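Beta-glucosidase (PDB 6JXG) probably hydrolyses terminal, non-reducing beta-D-glucosyl residues to release beta-D-glucose during cellulose breakdown, as a secreted, glycosylated member of glycosyl hydrolase family 3. Local coordinates at residues H237-S242 and G264-A269; A26-G31 and A44-I49. All coordinates share one frame; numbering follows the deposited sequence.

Interaction 1. Residues H237-S242 and G264-A269; sequences HTTIGS and GSNLLA. With NAG (2-acetamido-2-deoxy-beta-D-glucopyranose), chain C.
T239 turns its methyl, CG2, away from its own backbone N while OG1 stays beside that N (chi1 -62°), and both branches thereby face the helix turn at N266 and L267. CG2 does the closest touching: it lies 3.8 Å from N266 O and 4.0 Å from L267 CA, so a methyl rests on helix backbone and not on a side chain. OG1 passes 4.1 Å from N266 CB, the two side chains crossing at about a right angle; its hydrogen bond goes to L262 O, just before 264-269. One end of N266 is likewise held from there, ND2 being bonded to Y261 O. Its other end, OD1, accepts from O6 of the N-acetylglucosamine at 3.0 Å, and the methyl CB of A269 sits 3.8 Å from the same O6. This sugar belongs to the N-linked glycan of N273. Ahead of T239, T238 N-caps helix 239-245, its OG1 accepting a weak bond from G241 N, 2.8 Å away. No hydrogen bond joins the two segments, which bury 115 Å² in all. The chemistry implies a van der Waals contact of a threonine methyl with helix backbone, the polar ends of T239 and N266 finding partners elsewhere, in L262 O, Y261 O and the sugar.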
ATOM      1  N   HIS A 237      -0.296  11.198  23.916  1.00 13.40           N
ATOM      2  CA  HIS A 237      -0.244  12.553  24.464  1.00 13.85           C
ATOM      3  C   HIS A 237      -0.487  12.610  25.940  1.00 14.03           C
ATOM      4  O   HIS A 237       0.033  13.516  26.584  1.00 12.79           O
ATOM      5  CB  HIS A 237      -1.278  13.490  23.788  1.00 15.00           C
ATOM      6  CG  HIS A 237      -0.943  13.707  22.367  1.00 16.60           C
ATOM      7  ND1 HIS A 237      -0.146  14.740  21.952  1.00 16.82           N
ATOM      8  CD2 HIS A 237      -1.085  12.883  21.303  1.00 14.28           C
ATOM      9  CE1 HIS A 237       0.110  14.606  20.660  1.00 15.90           C
ATOM     10  NE2 HIS A 237      -0.436  13.475  20.251  1.00 15.21           N
ATOM     11  N   THR A 238      -1.348  11.754  26.467  1.00 13.97           N
ATOM     12  CA  THR A 238      -1.642  11.749  27.905  1.00 15.60           C
ATOM     13  C   THR A 238      -1.630  10.353  28.488  1.00 14.35           C
ATOM     14  O   THR A 238      -1.850   9.378  27.779  1.00 14.66           O
ATOM     15  CB  THR A 238      -3.047  12.369  28.178  1.00 16.03           C
ATOM     16  OG1 THR A 238      -4.103  11.471  27.830  1.00 16.39           O
ATOM     17  CG2 THR A 238      -3.217  13.658  27.390  1.00 17.66           C
ATOM     18  N   THR A 239      -1.428  10.258  29.789  1.00 14.19           N
ATOM     19  CA  THR A 239      -1.541   8.978  30.472  1.00 13.84           C
ATOM     20  C   THR A 239      -2.998   8.422  30.406  1.00 15.99           C
ATOM     21  O   THR A 239      -3.282   7.280  29.965  1.00 13.96           O
ATOM     22  CB  THR A 239      -1.119   9.131  31.953  1.00 13.29           C
ATOM     23  OG1 THR A 239       0.224   9.532  32.025  1.00 11.56           O
ATOM     24  CG2 THR A 239      -1.318   7.810  32.730  1.00 13.28           C
ATOM     25  N   ILE A 240      -3.921   9.214  30.929  1.00 16.79           N
ATOM     26  CA  ILE A 240      -5.286   8.765  31.180  1.00 15.01           C
ATOM     27  C   ILE A 240      -6.071   8.723  29.849  1.00 15.63           C
ATOM     28  O   ILE A 240      -6.794   7.784  29.609  1.00 14.62           O
ATOM     29  CB  ILE A 240      -6.029   9.748  32.164  1.00 15.98           C
ATOM     30  CG1 ILE A 240      -5.375   9.709  33.531  1.00 17.60           C
ATOM     31  CG2 ILE A 240      -7.518   9.431  32.239  1.00 16.86           C
ATOM     32  CD1 ILE A 240      -5.680  10.955  34.376  1.00 18.30           C
ATOM     33  N   GLY A 241      -5.897   9.757  29.016  1.00 15.17           N
ATOM     34  CA  GLY A 241      -6.630   9.844  27.741  1.00 14.54           C
ATOM     35  C   GLY A 241      -6.437   8.650  26.872  1.00 12.77           C
ATOM     36  O   GLY A 241      -7.417   8.052  26.406  1.00 13.35           O
ATOM     37  N   SER A 242      -5.168   8.292  26.662  1.00 12.76           N
ATOM     38  CA  SER A 242      -4.846   7.196  25.796  1.00 11.48           C
ATOM     39  C   SER A 242      -5.365   5.853  26.335  1.00 12.12           C
ATOM     40  O   SER A 242      -5.935   5.066  25.584  1.00 13.00           O
ATOM     41  CB  SER A 242      -3.335   7.137  25.527  1.00 11.88           C
ATOM     42  OG  SER A 242      -2.569   7.043  26.716  1.00 13.54           O
ATOM     43  N   GLY A 264       4.104   3.190  31.993  1.00 13.53           N
ATOM     44  CA  GLY A 264       5.018   2.740  33.025  1.00 14.82           C
ATOM     45  C   GLY A 264       4.376   2.950  34.426  1.00 15.92           C
ATOM     46  O   GLY A 264       3.133   2.754  34.602  1.00 15.17           O
ATOM     47  N   SER A 265       5.183   3.451  35.368  1.00 15.15           N
ATOM     48  CA  SER A 265       4.710   3.786  36.717  1.00 17.08           C
ATOM     49  C   SER A 265       3.639   4.832  36.681  1.00 16.08           C
ATOM     50  O   SER A 265       2.857   4.863  37.580  1.00 16.32           O
ATOM     51  CB  SER A 265       5.771   4.454  37.580  1.00 18.26           C
ATOM     52  OG  SER A 265       6.876   3.678  37.684  1.00 22.76           O
ATOM     53  N   ASN A 266       3.694   5.767  35.748  1.00 16.33           N
ATOM     54  CA  ASN A 266       2.592   6.697  35.601  1.00 16.70           C
ATOM     55  C   ASN A 266       1.221   6.070  35.354  1.00 15.39           C
ATOM     56  O   ASN A 266       0.261   6.518  35.920  1.00 15.45           O
ATOM     57  CB  ASN A 266       2.859   7.696  34.499  1.00 21.44           C
ATOM     58  CG  ASN A 266       3.470   8.965  35.010  1.00 27.19           C
ATOM     59  OD1 ASN A 266       3.097   9.453  36.060  1.00 35.58           O
ATOM     60  ND2 ASN A 266       4.436   9.488  34.290  1.00 26.68           N
ATOM     61  N   LEU A 267       1.123   5.013  34.549  1.00 15.67           N
ATOM     62  CA  LEU A 267      -0.154   4.319  34.350  1.00 15.47           C
ATOM     63  C   LEU A 267      -0.618   3.626  35.638  1.00 16.14           C
ATOM     64  O   LEU A 267      -1.831   3.664  35.978  1.00 16.09           O
ATOM     65  CB  LEU A 267      -0.040   3.309  33.185  1.00 15.97           C
ATOM     66  CG  LEU A 267      -1.267   2.478  32.812  1.00 16.59           C
ATOM     67  CD1 LEU A 267      -2.504   3.286  32.478  1.00 16.24           C
ATOM     68  CD2 LEU A 267      -0.929   1.557  31.627  1.00 15.51           C
ATOM     69  N   LEU A 268       0.318   2.998  36.350  1.00 16.43           N
ATOM     70  CA  LEU A 268      -0.010   2.374  37.681  1.00 17.85           C
ATOM     71  C   LEU A 268      -0.519   3.421  38.672  1.00 17.72           C
ATOM     72  O   LEU A 268      -1.440   3.146  39.423  1.00 16.80           O
ATOM     73  CB  LEU A 268       1.196   1.605  38.224  1.00 16.93           C
ATOM     74  CG  LEU A 268       1.736   0.500  37.325  1.00 18.67           C
ATOM     75  CD1 LEU A 268       2.805  -0.356  37.976  1.00 19.49           C
ATOM     76  CD2 LEU A 268       0.588  -0.342  36.803  1.00 18.64           C
ATOM     77  N   ALA A 269       0.065   4.608  38.645  1.00 17.30           N
ATOM     78  CA  ALA A 269      -0.420   5.730  39.418  1.00 19.01           C
ATOM     79  C   ALA A 269      -1.865   6.107  39.044  1.00 19.75           C
ATOM     80  O   ALA A 269      -2.661   6.407  39.899  1.00 17.18           O
ATOM     81  CB  ALA A 269       0.525   6.928  39.224  1.00 19.58           C
TER
HETATM   82  C1  NAG C 802      -3.590  10.279  38.508  1.00 22.65           C
HETATM   83  C2  NAG C 802      -3.618  11.822  38.701  1.00 23.38           C
HETATM   84  C3  NAG C 802      -3.155  12.509  37.439  1.00 22.89           C
HETATM   85  C4  NAG C 802      -1.882  11.883  36.891  1.00 22.20           C
HETATM   86  C5  NAG C 802      -1.987  10.344  36.788  1.00 21.48           C
HETATM   87  C6  NAG C 802      -0.677   9.635  36.320  1.00 19.83           C
HETATM   88  C7  NAG C 802      -5.335  12.560  40.256  1.00 26.34           C
HETATM   89  C8  NAG C 802      -6.741  13.108  40.447  1.00 26.24           C
HETATM   90  N2  NAG C 802      -4.935  12.371  38.997  1.00 24.57           N
HETATM   91  O3  NAG C 802      -2.964  13.911  37.643  1.00 22.42           O
HETATM   92  O4  NAG C 802      -1.692  12.533  35.648  1.00 19.58           O
HETATM   93  O5  NAG C 802      -2.322   9.813  38.060  1.00 20.88           O
HETATM   94  O6  NAG C 802       0.380  10.097  37.111  1.00 19.66           O
HETATM   95  O7  NAG C 802      -4.604  12.238  41.208  1.00 26.62           O

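Interaction 2. Residues A26-G31 and A44-I49; sequences ASIVTG and AAVASI
I28 and V46 form the tight part of this contact. CG2 of V46 comes within 3.8 Å of I28 CG1 and is nearly as close to I28 CD1, so one methyl touches two successive carbons of the isoleucine chain, the side chains crossing at about a right angle. I28 holds CG1 beside its backbone N (chi1 -70°), and its extended end approaches V46 more closely than its CB direction suggests. L20 touches both residues, and V285 of helix 278-294 packs on I28, which makes this the buried side.

Toward A44 and S27 the fit is looser. Their CB atoms are 4.2 Å apart, and S27 O stays 3.8 Å from A44 N, with a water to one side of this pair bridging them. That water donates to S27 O and to T30 O, and accepts from A44 N at 2.9 Å, so it joins the helix end to the loop. A second water donates to S27 OG at 2.8 Å and to A45 O. S27 OG is also hydrogen-bonded to D24 O, one turn back in the helix. Within 26-31, A26 O receives V29 N and T30 OG1 from opposite faces of its plane, T30 OG1 at 2.8 Å. The arrangement is that of a helix C-terminus joined to a loop by water, here helix 22-29 against the connection between strands 41-42 and 55-57 of the N-terminal domain's sheet.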
ATOM      1  N   ALA A  26       2.370  -3.434  33.342  1.00 12.17           N
ATOM      2  CA  ALA A  26       2.854  -2.140  32.860  1.00 13.17           C
ATOM      3  C   ALA A  26       4.005  -2.277  31.879  1.00 12.00           C
ATOM      4  O   ALA A  26       4.091  -1.550  30.907  1.00 13.24           O
ATOM      5  CB  ALA A  26       3.202  -1.210  34.029  1.00 13.02           C
ATOM      6  N   SER A  27       4.872  -3.240  32.072  1.00 13.25           N
ATOM      7  CA  SER A  27       6.064  -3.355  31.222  1.00 13.30           C
ATOM      8  C   SER A  27       5.685  -3.951  29.856  1.00 13.18           C
ATOM      9  O   SER A  27       6.437  -3.736  28.906  1.00 14.07           O
ATOM     10  CB  SER A  27       7.185  -4.190  31.909  1.00 14.47           C
ATOM     11  OG  SER A  27       6.797  -5.573  31.974  1.00 15.81           O
ATOM     12  N   ILE A  28       4.538  -4.649  29.784  1.00 12.59           N
ATOM     13  CA  ILE A  28       4.040  -5.208  28.553  1.00 12.89           C
ATOM     14  C   ILE A  28       3.379  -4.138  27.643  1.00 13.06           C
ATOM     15  O   ILE A  28       3.433  -4.237  26.433  1.00 13.25           O
ATOM     16  CB  ILE A  28       3.059  -6.360  28.811  1.00 13.11           C
ATOM     17  CG1 ILE A  28       3.818  -7.564  29.356  1.00 12.30           C
ATOM     18  CG2 ILE A  28       2.397  -6.900  27.549  1.00 12.87           C
ATOM     19  CD1 ILE A  28       2.936  -8.706  29.902  1.00 12.58           C
ATOM     20  N   VAL A  29       2.897  -3.053  28.249  1.00 12.39           N
ATOM     21  CA  VAL A  29       2.143  -2.071  27.532  1.00 13.87           C
ATOM     22  C   VAL A  29       2.975  -0.809  27.266  1.00 11.96           C
ATOM     23  O   VAL A  29       2.564   0.098  26.509  1.00 11.96           O
ATOM     24  CB  VAL A  29       0.935  -1.897  28.497  1.00 14.92           C
ATOM     25  CG1 VAL A  29       0.843  -0.595  29.159  1.00 16.05           C
ATOM     26  CG2 VAL A  29      -0.253  -2.848  28.262  1.00 14.79           C
ATOM     27  N   THR A  30       4.162  -0.727  27.843  1.00 11.39           N
ATOM     28  CA  THR A  30       4.948   0.481  27.816  1.00 11.30           C
ATOM     29  C   THR A  30       6.278   0.190  27.180  1.00 11.60           C
ATOM     30  O   THR A  30       7.061  -0.604  27.656  1.00 10.36           O
ATOM     31  CB  THR A  30       5.213   1.058  29.224  1.00 12.10           C
ATOM     32  OG1 THR A  30       4.011   1.068  29.975  1.00 12.11           O
ATOM     33  CG2 THR A  30       5.849   2.458  29.152  1.00 13.52           C
ATOM     34  N   GLY A  31       6.503   0.835  26.030  1.00 11.78           N
ATOM     35  CA  GLY A  31       7.752   0.707  25.338  1.00 11.58           C
ATOM     36  C   GLY A  31       8.924   1.040  26.245  1.00 12.11           C
ATOM     37  O   GLY A  31       8.816   1.920  27.125  1.00 11.92           O
ATOM     38  N   ALA A  44       9.740  -4.862  27.485  1.00 16.60           N
ATOM     39  CA  ALA A  44      10.590  -5.766  28.334  1.00 18.02           C
ATOM     40  C   ALA A  44      10.092  -7.236  28.341  1.00 15.85           C
ATOM     41  O   ALA A  44       8.937  -7.473  28.304  1.00 16.09           O
ATOM     42  CB  ALA A  44      10.575  -5.266  29.756  1.00 19.97           C
ATOM     43  N   ALA A  45      11.008  -8.193  28.406  1.00 16.71           N
ATOM     44  CA  ALA A  45      10.663  -9.584  28.621  1.00 16.31           C
ATOM     45  C   ALA A  45       9.931  -9.767  29.964  1.00 14.72           C
ATOM     46  O   ALA A  45      10.162  -9.034  30.911  1.00 13.27           O
ATOM     47  CB  ALA A  45      11.973 -10.415  28.615  1.00 17.11           C
ATOM     48  N   VAL A  46       9.076 -10.761  30.021  1.00 15.66           N
ATOM     49  CA  VAL A  46       8.405 -11.174  31.265  1.00 16.03           C
ATOM     50  C   VAL A  46       8.672 -12.674  31.381  1.00 17.21           C
ATOM     51  O   VAL A  46       7.996 -13.480  30.780  1.00 16.84           O
ATOM     52  CB  VAL A  46       6.911 -10.882  31.241  1.00 16.53           C
ATOM     53  CG1 VAL A  46       6.227 -11.343  32.517  1.00 16.41           C
ATOM     54  CG2 VAL A  46       6.664  -9.392  30.984  1.00 17.84           C
ATOM     55  N   ALA A  47       9.696 -13.018  32.159  1.00 19.79           N
ATOM     56  CA  ALA A  47      10.212 -14.379  32.170  1.00 21.07           C
ATOM     57  C   ALA A  47       9.193 -15.329  32.770  1.00 21.20           C
ATOM     58  O   ALA A  47       9.133 -16.454  32.331  1.00 24.35           O
ATOM     59  CB  ALA A  47      11.556 -14.448  32.903  1.00 22.37           C
ATOM     60  N   SER A  48       8.345 -14.862  33.685  1.00 20.56           N
ATOM     61  CA  SER A  48       7.377 -15.778  34.352  1.00 24.10           C
ATOM     62  C   SER A  48       6.377 -16.388  33.367  1.00 24.80           C
ATOM     63  O   SER A  48       5.851 -17.433  33.627  1.00 23.56           O
ATOM     64  CB  SER A  48       6.572 -15.096  35.467  1.00 24.13           C
ATOM     65  OG  SER A  48       5.849 -14.011  34.899  1.00 24.44           O
ATOM     66  N   ILE A  49       6.150 -15.774  32.209  1.00 20.22           N
ATOM     67  CA  ILE A  49       5.270 -16.386  31.213  1.00 18.49           C
ATOM     68  C   ILE A  49       5.991 -16.722  29.918  1.00 18.91           C
ATOM     69  O   ILE A  49       5.329 -17.035  28.885  1.00 19.49           O
ATOM     70  CB  ILE A  49       4.025 -15.503  30.953  1.00 18.35           C
ATOM     71  CG1 ILE A  49       4.436 -14.090  30.488  1.00 16.53           C
ATOM     72  CG2 ILE A  49       3.146 -15.393  32.201  1.00 16.26           C
ATOM     73  CD1 ILE A  49       3.278 -13.294  29.869  1.00 17.77           C
TER
HETATM   74  O   HOH W   1       8.615  -2.487  28.647  1.00 16.66           O
HETATM   75  O   HOH W   2       8.985  -7.106  32.655  1.00 17.63           O

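In the fold
Both segments of interaction 2 precede those of interaction 1 in the sequence, yet their centres are only 16 Å apart, on the same side of the molecule and more than 30 Å from its centre. Helices 22-29 and 265-272 join them directly. G264 N probably hydrogen-bonds T30 OG1 at 2.9 Å, tying the start of the later helix to the end of the earlier one, while L267 packs on V29 and L268 on A26. Helix 278-294 touches residues of both contacts. Helix 22-29, near the N-terminus, is thus packed against the region that follows strand 228-231, the last strand of the sheet in the TIM-barrel-clan domain, linking sequence-distant parts beside a glycosylated surface.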